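Local coordinates for mannosylglycerate hydrolase MGH1-like glycoside hydrolase domain-containing protein (Thermus thermophilus HB8, PDB 4WVC) that probably hydrolyses mannosylglycerate and glucosylglycerate, releasing glycerate together with mannose or glucose, as a family 63 glycoside hydrolase, at residues A[30-35]-A[101-106]; A[67-72]-A[136-141]; A[162-167]-A[348-353]. One frame throughout, in Å; residues are numbered along the deposited sequence.

Interaction 1: A[30-35]-A[101-106]; sequences YQWLWD and ITQPPV. With DGY ((2R)-2,3-dihydroxypropanoic acid), chain E; TRS (2-amino-2-hydroxymethyl-propane-1,3-diol), chain D.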
# COMPACT_ATOMS: atom_id res chain seq x y z
N TYR A 30 24.62 -19.20 26.29
CA TYR A 30 24.85 -19.60 24.90
C TYR A 30 24.55 -18.40 23.98
O TYR A 30 24.10 -17.36 24.46
CB TYR A 30 23.96 -20.79 24.51
CG TYR A 30 24.11 -22.07 25.35
CD1 TYR A 30 25.32 -22.77 25.38
CD2 TYR A 30 23.03 -22.62 26.03
CE1 TYR A 30 25.45 -23.94 26.12
CE2 TYR A 30 23.15 -23.79 26.76
CZ TYR A 30 24.36 -24.46 26.81
OH TYR A 30 24.48 -25.64 27.54
N GLN A 31 24.75 -18.54 22.69
CA GLN A 31 24.32 -17.48 21.76
C GLN A 31 22.87 -17.67 21.32
O GLN A 31 22.53 -18.72 20.80
CB GLN A 31 25.21 -17.43 20.51
CG GLN A 31 24.93 -16.21 19.66
CD GLN A 31 25.92 -16.06 18.55
OE1 GLN A 31 26.52 -17.03 18.12
NE2 GLN A 31 26.10 -14.84 18.07
N TRP A 32 22.04 -16.66 21.53
CA TRP A 32 20.66 -16.63 21.01
C TRP A 32 20.56 -15.76 19.75
O TRP A 32 21.29 -14.75 19.60
CB TRP A 32 19.67 -16.17 22.08
CG TRP A 32 18.99 -17.26 22.83
CD1 TRP A 32 17.70 -17.69 22.66
CD2 TRP A 32 19.53 -18.04 23.88
NE1 TRP A 32 17.41 -18.70 23.53
CE2 TRP A 32 18.52 -18.94 24.30
CE3 TRP A 32 20.78 -18.09 24.52
CZ2 TRP A 32 18.73 -19.87 25.32
CZ3 TRP A 32 20.98 -19.01 25.53
CH2 TRP A 32 19.96 -19.88 25.92
N LEU A 33 19.66 -16.15 18.86
CA LEU A 33 19.51 -15.52 17.56
C LEU A 33 19.04 -14.05 17.64
O LEU A 33 19.80 -13.15 17.27
CB LEU A 33 18.54 -16.33 16.67
CG LEU A 33 18.36 -15.92 15.20
CD1 LEU A 33 17.82 -17.11 14.41
CD2 LEU A 33 17.40 -14.74 15.04
N TRP A 34 17.80 -13.79 18.08
CA TRP A 34 17.32 -12.38 18.06
C TRP A 34 17.92 -11.58 19.18
O TRP A 34 18.02 -10.38 19.06
CB TRP A 34 15.80 -12.22 17.99
CG TRP A 34 14.99 -12.46 19.24
CD1 TRP A 34 15.28 -13.29 20.28
CD2 TRP A 34 13.69 -11.91 19.51
NE1 TRP A 34 14.25 -13.27 21.19
CE2 TRP A 34 13.27 -12.42 20.75
CE3 TRP A 34 12.86 -11.01 18.84
CZ2 TRP A 34 12.05 -12.09 21.30
CZ3 TRP A 34 11.65 -10.67 19.40
CH2 TRP A 34 11.25 -11.20 20.61
N ASP A 35 18.37 -12.25 20.24
CA ASP A 35 19.18 -11.60 21.28
C ASP A 35 20.40 -10.99 20.65
O ASP A 35 20.66 -9.81 20.85
CB ASP A 35 19.58 -12.55 22.43
CG ASP A 35 18.39 -12.98 23.29
OD1 ASP A 35 17.50 -13.68 22.75
OD2 ASP A 35 18.35 -12.62 24.51
N ILE A 101 15.41 -25.29 15.92
CA ILE A 101 14.33 -24.34 15.58
C ILE A 101 14.91 -22.95 15.38
O ILE A 101 16.09 -22.72 15.70
CB ILE A 101 13.27 -24.27 16.69
CG1 ILE A 101 13.93 -23.99 18.04
CG2 ILE A 101 12.46 -25.57 16.76
CD1 ILE A 101 12.95 -23.54 19.08
N THR A 102 14.10 -22.02 14.85
CA THR A 102 14.60 -20.68 14.52
C THR A 102 13.98 -19.62 15.47
O THR A 102 13.36 -19.97 16.46
CB THR A 102 14.39 -20.35 13.02
OG1 THR A 102 15.07 -19.13 12.70
CG2 THR A 102 12.91 -20.17 12.65
N GLN A 103 14.25 -18.36 15.20
CA GLN A 103 13.75 -17.26 16.00
C GLN A 103 13.44 -16.05 15.11
O GLN A 103 13.77 -16.06 13.93
CB GLN A 103 14.75 -16.88 17.11
CG GLN A 103 14.26 -17.19 18.51
CD GLN A 103 15.17 -16.62 19.59
OE1 GLN A 103 16.21 -16.00 19.32
NE2 GLN A 103 14.74 -16.78 20.82
N PRO A 104 12.84 -14.98 15.68
CA PRO A 104 12.36 -13.93 14.78
C PRO A 104 13.48 -13.32 13.97
O PRO A 104 14.50 -12.94 14.54
CB PRO A 104 11.74 -12.93 15.73
CG PRO A 104 11.24 -13.77 16.86
CD PRO A 104 12.31 -14.81 17.05
N PRO A 105 13.31 -13.25 12.65
CA PRO A 105 14.42 -12.88 11.76
C PRO A 105 14.66 -11.37 11.70
O PRO A 105 14.60 -10.76 10.62
CB PRO A 105 13.97 -13.41 10.40
CG PRO A 105 12.48 -13.26 10.44
CD PRO A 105 12.10 -13.59 11.87
N VAL A 106 14.95 -10.77 12.85
CA VAL A 106 15.24 -9.32 12.91
C VAL A 106 16.62 -8.95 12.36
O VAL A 106 16.92 -7.77 12.20
CB VAL A 106 15.06 -8.79 14.36
CG1 VAL A 106 16.16 -9.30 15.27
CG2 VAL A 106 15.03 -7.27 14.40
C1 DGY E . 14.39 -20.08 27.36
O1 DGY E . 13.60 -19.53 28.18
O2 DGY E . 14.98 -21.17 27.55
C2 DGY E . 14.67 -19.40 26.06
O3 DGY E . 13.70 -18.36 25.85
C3 DGY E . 14.62 -20.42 24.92
O4 DGY E . 14.57 -19.76 23.65
C TRS D . 14.83 -14.82 25.28
C1 TRS D . 14.95 -16.03 24.40
C2 TRS D . 15.63 -14.65 26.53
C3 TRS D . 14.07 -13.64 24.60
N TRS D . 13.64 -15.33 26.04
O1 TRS D . 15.58 -15.44 23.26
O2 TRS D . 16.75 -13.88 26.07
O3 TRS D . 12.82 -14.18 24.17

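Interaction 2: A[67-72]-A[136-141]; sequences GMLPHI and LAFHRW. With DGY ((2R)-2,3-dihydroxypropanoic acid), chain E.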
# COMPACT_ATOMS: atom_id res chain seq x y z
N GLY A 67 20.66 -23.07 5.05
CA GLY A 67 20.44 -21.65 5.30
C GLY A 67 19.72 -21.34 6.60
O GLY A 67 19.67 -20.19 7.01
N MET A 68 19.20 -22.36 7.27
CA MET A 68 18.51 -22.17 8.55
C MET A 68 19.43 -21.55 9.60
O MET A 68 20.58 -21.99 9.79
CB MET A 68 17.96 -23.49 9.11
CG MET A 68 17.01 -23.26 10.28
SD MET A 68 16.65 -24.71 11.34
CE MET A 68 18.19 -24.70 12.29
N LEU A 69 18.92 -20.54 10.29
CA LEU A 69 19.60 -19.94 11.42
C LEU A 69 18.82 -20.39 12.64
O LEU A 69 17.64 -20.05 12.78
CB LEU A 69 19.64 -18.41 11.28
CG LEU A 69 20.72 -17.60 12.02
CD1 LEU A 69 22.15 -18.01 11.66
CD2 LEU A 69 20.52 -16.13 11.72
N PRO A 70 19.47 -21.15 13.54
CA PRO A 70 18.82 -21.71 14.72
C PRO A 70 18.76 -20.71 15.85
O PRO A 70 19.51 -19.74 15.83
CB PRO A 70 19.78 -22.86 15.12
CG PRO A 70 21.12 -22.31 14.79
CD PRO A 70 20.92 -21.45 13.55
N HIS A 71 17.93 -20.96 16.84
CA HIS A 71 17.70 -19.98 17.89
C HIS A 71 18.79 -19.94 18.95
O HIS A 71 18.97 -18.91 19.60
CB HIS A 71 16.27 -20.08 18.46
CG HIS A 71 16.12 -20.98 19.64
ND1 HIS A 71 16.54 -22.29 19.63
CD2 HIS A 71 15.54 -20.77 20.84
CE1 HIS A 71 16.24 -22.85 20.80
NE2 HIS A 71 15.62 -21.95 21.54
N ILE A 72 19.49 -21.05 19.13
CA ILE A 72 20.62 -21.11 20.05
C ILE A 72 21.80 -21.77 19.36
O ILE A 72 21.65 -22.84 18.76
CB ILE A 72 20.33 -21.96 21.32
CG1 ILE A 72 19.12 -21.43 22.09
CG2 ILE A 72 21.54 -21.99 22.23
CD1 ILE A 72 18.51 -22.42 23.06
N LEU A 136 19.93 -13.95 2.66
CA LEU A 136 19.03 -14.42 1.63
C LEU A 136 18.70 -15.91 1.76
O LEU A 136 17.56 -16.33 1.57
CB LEU A 136 19.68 -14.13 0.27
CG LEU A 136 18.82 -14.20 -0.97
CD1 LEU A 136 17.70 -13.18 -0.89
CD2 LEU A 136 19.70 -13.97 -2.19
N ALA A 137 19.72 -16.72 2.08
CA ALA A 137 19.55 -18.16 2.29
C ALA A 137 18.71 -18.45 3.54
O ALA A 137 17.89 -19.35 3.54
CB ALA A 137 20.91 -18.84 2.40
N PHE A 138 18.89 -17.65 4.59
CA PHE A 138 18.08 -17.78 5.78
C PHE A 138 16.59 -17.53 5.47
O PHE A 138 15.74 -18.34 5.79
CB PHE A 138 18.57 -16.84 6.91
CG PHE A 138 17.70 -16.86 8.17
CD1 PHE A 138 17.02 -18.01 8.56
CD2 PHE A 138 17.59 -15.73 8.95
CE1 PHE A 138 16.24 -18.02 9.71
CE2 PHE A 138 16.82 -15.73 10.11
CZ PHE A 138 16.14 -16.87 10.50
N HIS A 139 16.30 -16.41 4.83
CA HIS A 139 14.92 -16.09 4.44
C HIS A 139 14.36 -17.16 3.50
O HIS A 139 13.20 -17.53 3.62
CB HIS A 139 14.85 -14.69 3.80
CG HIS A 139 15.12 -13.56 4.76
ND1 HIS A 139 14.42 -12.38 4.73
CD2 HIS A 139 16.02 -13.44 5.77
CE1 HIS A 139 14.87 -11.57 5.67
NE2 HIS A 139 15.84 -12.19 6.32
N ARG A 140 15.18 -17.68 2.59
CA ARG A 140 14.75 -18.73 1.67
C ARG A 140 14.34 -20.00 2.41
O ARG A 140 13.35 -20.66 2.06
CB ARG A 140 15.84 -19.07 0.67
CG ARG A 140 15.70 -18.29 -0.62
CD ARG A 140 16.85 -18.54 -1.56
NE ARG A 140 16.75 -17.61 -2.69
CZ ARG A 140 17.78 -17.14 -3.38
NH1 ARG A 140 19.02 -17.47 -3.04
NH2 ARG A 140 17.58 -16.31 -4.41
N TRP A 141 15.14 -20.36 3.40
CA TRP A 141 14.82 -21.49 4.25
C TRP A 141 13.46 -21.27 4.92
O TRP A 141 12.62 -22.18 4.97
CB TRP A 141 15.91 -21.72 5.30
CG TRP A 141 15.59 -22.89 6.11
CD1 TRP A 141 15.89 -24.18 5.83
CD2 TRP A 141 14.87 -22.90 7.34
NE1 TRP A 141 15.39 -25.01 6.80
CE2 TRP A 141 14.76 -24.25 7.74
CE3 TRP A 141 14.30 -21.91 8.14
CZ2 TRP A 141 14.13 -24.63 8.91
CZ3 TRP A 141 13.64 -22.30 9.31
CH2 TRP A 141 13.56 -23.65 9.67
C1 DGY E . 14.39 -20.08 27.36
O1 DGY E . 13.60 -19.53 28.18
O2 DGY E . 14.98 -21.17 27.55
C2 DGY E . 14.67 -19.40 26.06
O3 DGY E . 13.70 -18.36 25.85
C3 DGY E . 14.62 -20.42 24.92
O4 DGY E . 14.57 -19.76 23.65

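Interaction 3: A[162-167]-A[348-353]; sequences SGMDNS and RYWRGP. With DGY ((2R)-2,3-dihydroxypropanoic acid), chain E.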
# COMPACT_ATOMS: atom_id res chain seq x y z
N SER A 162 8.74 -17.80 18.41
CA SER A 162 8.17 -16.46 18.49
C SER A 162 9.11 -15.53 19.30
O SER A 162 9.09 -14.31 19.13
CB SER A 162 6.78 -16.52 19.12
OG SER A 162 6.82 -16.84 20.51
N GLY A 163 9.94 -16.12 20.16
CA GLY A 163 10.76 -15.35 21.08
C GLY A 163 9.98 -14.97 22.32
O GLY A 163 10.53 -14.37 23.24
N MET A 164 8.71 -15.34 22.35
CA MET A 164 7.76 -14.91 23.37
C MET A 164 7.09 -16.16 23.91
O MET A 164 5.92 -16.41 23.67
CB MET A 164 6.74 -13.95 22.77
CG MET A 164 7.36 -12.83 21.97
SD MET A 164 6.13 -11.62 21.45
CE MET A 164 7.24 -10.46 20.62
N ASP A 165 7.87 -16.90 24.69
CA ASP A 165 7.70 -18.32 24.92
C ASP A 165 6.38 -18.73 25.52
O ASP A 165 5.79 -19.72 25.08
CB ASP A 165 8.81 -18.84 25.84
CG ASP A 165 10.19 -18.48 25.38
OD1 ASP A 165 10.33 -17.73 24.37
OD2 ASP A 165 11.14 -18.91 26.07
N ASN A 166 5.92 -18.01 26.54
CA ASN A 166 4.67 -18.37 27.21
C ASN A 166 3.57 -17.34 26.98
O ASN A 166 2.69 -17.15 27.83
CB ASN A 166 4.90 -18.64 28.70
CG ASN A 166 5.22 -17.39 29.49
OD1 ASN A 166 5.71 -16.42 28.94
ND2 ASN A 166 4.95 -17.42 30.79
N SER A 167 3.59 -16.72 25.80
CA SER A 167 2.54 -15.75 25.45
C SER A 167 1.17 -16.41 25.57
O SER A 167 0.99 -17.55 25.15
CB SER A 167 2.71 -15.22 24.03
OG SER A 167 1.62 -14.40 23.67
N ARG A 348 5.06 -12.70 35.14
CA ARG A 348 5.36 -14.00 34.49
C ARG A 348 5.66 -13.94 32.97
O ARG A 348 4.84 -14.35 32.13
CB ARG A 348 4.23 -15.01 34.76
CG ARG A 348 4.62 -16.46 34.48
CD ARG A 348 3.44 -17.41 34.66
NE ARG A 348 3.09 -17.65 36.08
CZ ARG A 348 3.77 -18.42 36.93
NH1 ARG A 348 4.87 -19.06 36.57
NH2 ARG A 348 3.34 -18.57 38.17
N TYR A 349 6.85 -13.42 32.67
CA TYR A 349 7.53 -13.59 31.38
C TYR A 349 6.90 -12.80 30.21
O TYR A 349 7.10 -11.59 30.10
CB TYR A 349 7.68 -15.10 31.08
CG TYR A 349 8.89 -15.55 30.28
CD1 TYR A 349 10.05 -14.79 30.24
CD2 TYR A 349 8.91 -16.80 29.66
CE1 TYR A 349 11.18 -15.22 29.57
CE2 TYR A 349 10.05 -17.24 28.98
CZ TYR A 349 11.19 -16.44 28.95
OH TYR A 349 12.35 -16.81 28.27
N TRP A 350 6.14 -13.47 29.33
CA TRP A 350 5.50 -12.80 28.19
C TRP A 350 3.97 -12.72 28.38
O TRP A 350 3.23 -12.51 27.43
CB TRP A 350 5.86 -13.52 26.89
CG TRP A 350 7.27 -13.35 26.49
CD1 TRP A 350 8.29 -14.20 26.71
CD2 TRP A 350 7.81 -12.26 25.75
NE1 TRP A 350 9.47 -13.71 26.18
CE2 TRP A 350 9.20 -12.51 25.59
CE3 TRP A 350 7.27 -11.08 25.21
CZ2 TRP A 350 10.05 -11.63 24.93
CZ3 TRP A 350 8.12 -10.21 24.54
CH2 TRP A 350 9.49 -10.49 24.41
N ARG A 351 3.52 -12.88 29.61
CA ARG A 351 2.10 -12.79 29.92
C ARG A 351 1.73 -11.48 30.64
O ARG A 351 0.72 -11.41 31.36
CB ARG A 351 1.66 -14.02 30.74
CG ARG A 351 2.04 -15.34 30.11
CD ARG A 351 1.75 -16.56 31.00
NE ARG A 351 0.33 -16.91 31.01
CZ ARG A 351 -0.28 -17.66 30.09
NH1 ARG A 351 0.37 -18.15 29.05
NH2 ARG A 351 -1.57 -17.89 30.21
N GLY A 352 2.53 -10.43 30.45
CA GLY A 352 2.25 -9.14 31.07
C GLY A 352 3.41 -8.19 31.21
O GLY A 352 3.24 -7.00 31.00
N PRO A 353 4.60 -8.69 31.60
CA PRO A 353 5.72 -7.80 31.79
C PRO A 353 6.08 -6.94 30.58
O PRO A 353 5.77 -7.29 29.46
CB PRO A 353 6.87 -8.76 32.11
CG PRO A 353 6.20 -9.85 32.85
CD PRO A 353 4.88 -10.02 32.17
C1 DGY E . 14.39 -20.08 27.36
O1 DGY E . 13.60 -19.53 28.18
O2 DGY E . 14.98 -21.17 27.55
C2 DGY E . 14.67 -19.40 26.06
O3 DGY E . 13.70 -18.36 25.85
C3 DGY E . 14.62 -20.42 24.92
O4 DGY E . 14.57 -19.76 23.65
O HOH W 1 2.86 -12.33 24.87

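Interaction 1: A[30-35]-A[101-106]
Leu33 and Trp34, in the first turn of helix 33-43, pass alongside Gln103 and Pro104 of an irregular loop, the CA atoms of Leu33 and Gln103 lying 6.2 Å apart. The two segments line the substrate pocket of the helical barrel, the (alpha/alpha)6 fold of this glycoside hydrolase family, and Gln103 and residues Trp32 to Asp35 probably all bind substrate.

The primary amide of Gln103 suits its place because it accepts at one end and donates at the other. Its OE1 takes the backbone N-H of Trp34 at 3.0 Å in a nearly straight bond (172°), with the donor tilted 21° from the carbonyl plane. NE2 gives a hydrogen to O1 of the bound Tris, 2.9 Å away, so in this crystal both ends of the amide are held. The same O1 accepts a longer bond from NE1 of Trp34 and donates to OD1 of Asp35 at 2.7 Å. Tris probably came from the crystallisation liquor, yet through these bonds its O1 marks the polar wall of the pocket.

With CG of Trp34 set between its backbone N and carbonyl carbon (chi1 76°), the indole is laid against the loop. CG of Pro104 sits over one face, 4.1 Å from the centroid of the six-membered ring, a CH-pi contact to which a rigid proline ring is well suited. Trp410 meets the same indole edge-to-face. Leu33 and Gln103 run antiparallel as side chains, CD2 of Leu33 reaching O of Pro104, while CG1 of Val106 closes on CB of Trp34. Trp32, at the N-cap position, meets Tyr28 and Tyr81 edge-to-face, and its NE1 donates to O4 of the bound glycerate at 3.0 Å.

Interaction 2: A[67-72]-A[136-141]
The side chains of Met68 and Trp141 run alongside each other in the same sense, the thioether chain lying along one face of the indole. CG of Met68 stands almost on the ring normal, 3.3 Å from the centroid of the six-membered ring. A bend at chi3 turns the methyl away from the ring, while SD approaches obliquely, 4.0 Å from the centroid of the same six-membered ring, a Met-aromatic contact. Leu69 crosses Phe138 at about a right angle instead, and its CB sits over the centre of the phenyl face, 3.7 Å from the centroid. In both aromatics CG is anti to the backbone N (Trp141 chi1 -178°), which sends the rings out from the helix to meet the loop. A glycine at position 67 lets the backbones close up: any side chain would run into O of Ala137, and O of Gly67 approaches CA of Phe138 at 3.1 Å in a CA-H...O contact. Replacing Trp141 with an alanine would take away the surface Met68 lies on, and is likely to open a gap and free the thioether to turn. The arrangement is aromatic packing of a loop on helix 121-146 of the alpha/alpha barrel, the loop running on to His71, whose ring edge faces the bound glycerate.

Interaction 3: A[162-167]-A[348-353]
The indole of Trp350 receives the backbone of Gly163 and Met164 on one face, and the amide oxygen of Asn166 comes to its edge; Trp355 stacks on the same indole. CA of Met164 stands 3.3 Å from the centroid of the five-membered ring, a CH-pi contact; CB and CG follow along the indole, and SD meets the six-membered ring obliquely, a Met-aromatic contact. Tyr349 has CD1 of Trp350 over one face, and OD2 of Asp165 at its edge, the carboxylate plane turned 83° from the ring.

Asp165, probably the proton donor of catalysis, accepts a bond at OD2 from O3 of the bound glycerate (2.6 Å). OH of Tyr349 lies 3.0 Å from O1 of that ligand and 3.3 Å from OD2 of Asp165, and is also hydrogen-bonded to OH of Tyr28.

Asn166 suits its place by gripping a type II' turn, Arg348 to Arg351, with both ends of its amide. OD1 accepts from N of Trp350 at 3.0 Å, in the carbonyl plane on a lone pair, and ND2 reaches O of Arg348 in a weak bond. The backbone O of Asn166 takes NH1 of Arg351 at 2.8 Å, the donor tilted 32° from the carbonyl plane. NE of that arginine pairs with Glu345, while NH1 also pairs with Asp171 of helix 171-175. A water bridges OG of Ser167 and O of Trp350.

In the chain, segment 162-167 follows helix 121-146 and precedes helix 171-175; segment 348-353 follows helix 313-329 and precedes helix 356-368, whose Val358 packs on both Met164 and Trp350.

Overall arrangement
All three contacts are buried, and none is a surface patch. Interactions 1 and 2 meet through a probable hydrogen bond from OG1 of Thr102 to O of Leu69, their segments alternate along the chain, and both pack on helix 121-146. Interaction 3 follows in series; it touches interaction 1, where Pro104 and Trp34 pack on Ser162 and Gly163, but stays about 7 Å from interaction 2 at the nearest atoms. Interactions 1 and 3 border the bound glycerate; interaction 2 reaches it through His71, beyond its packed part. Interaction 1 uses indole N-H donors and an amide, interaction 3 amide, guanidinium and carboxylate bonding, whereas interaction 2, farther from the chain's centre, is apolar and aromatic packing.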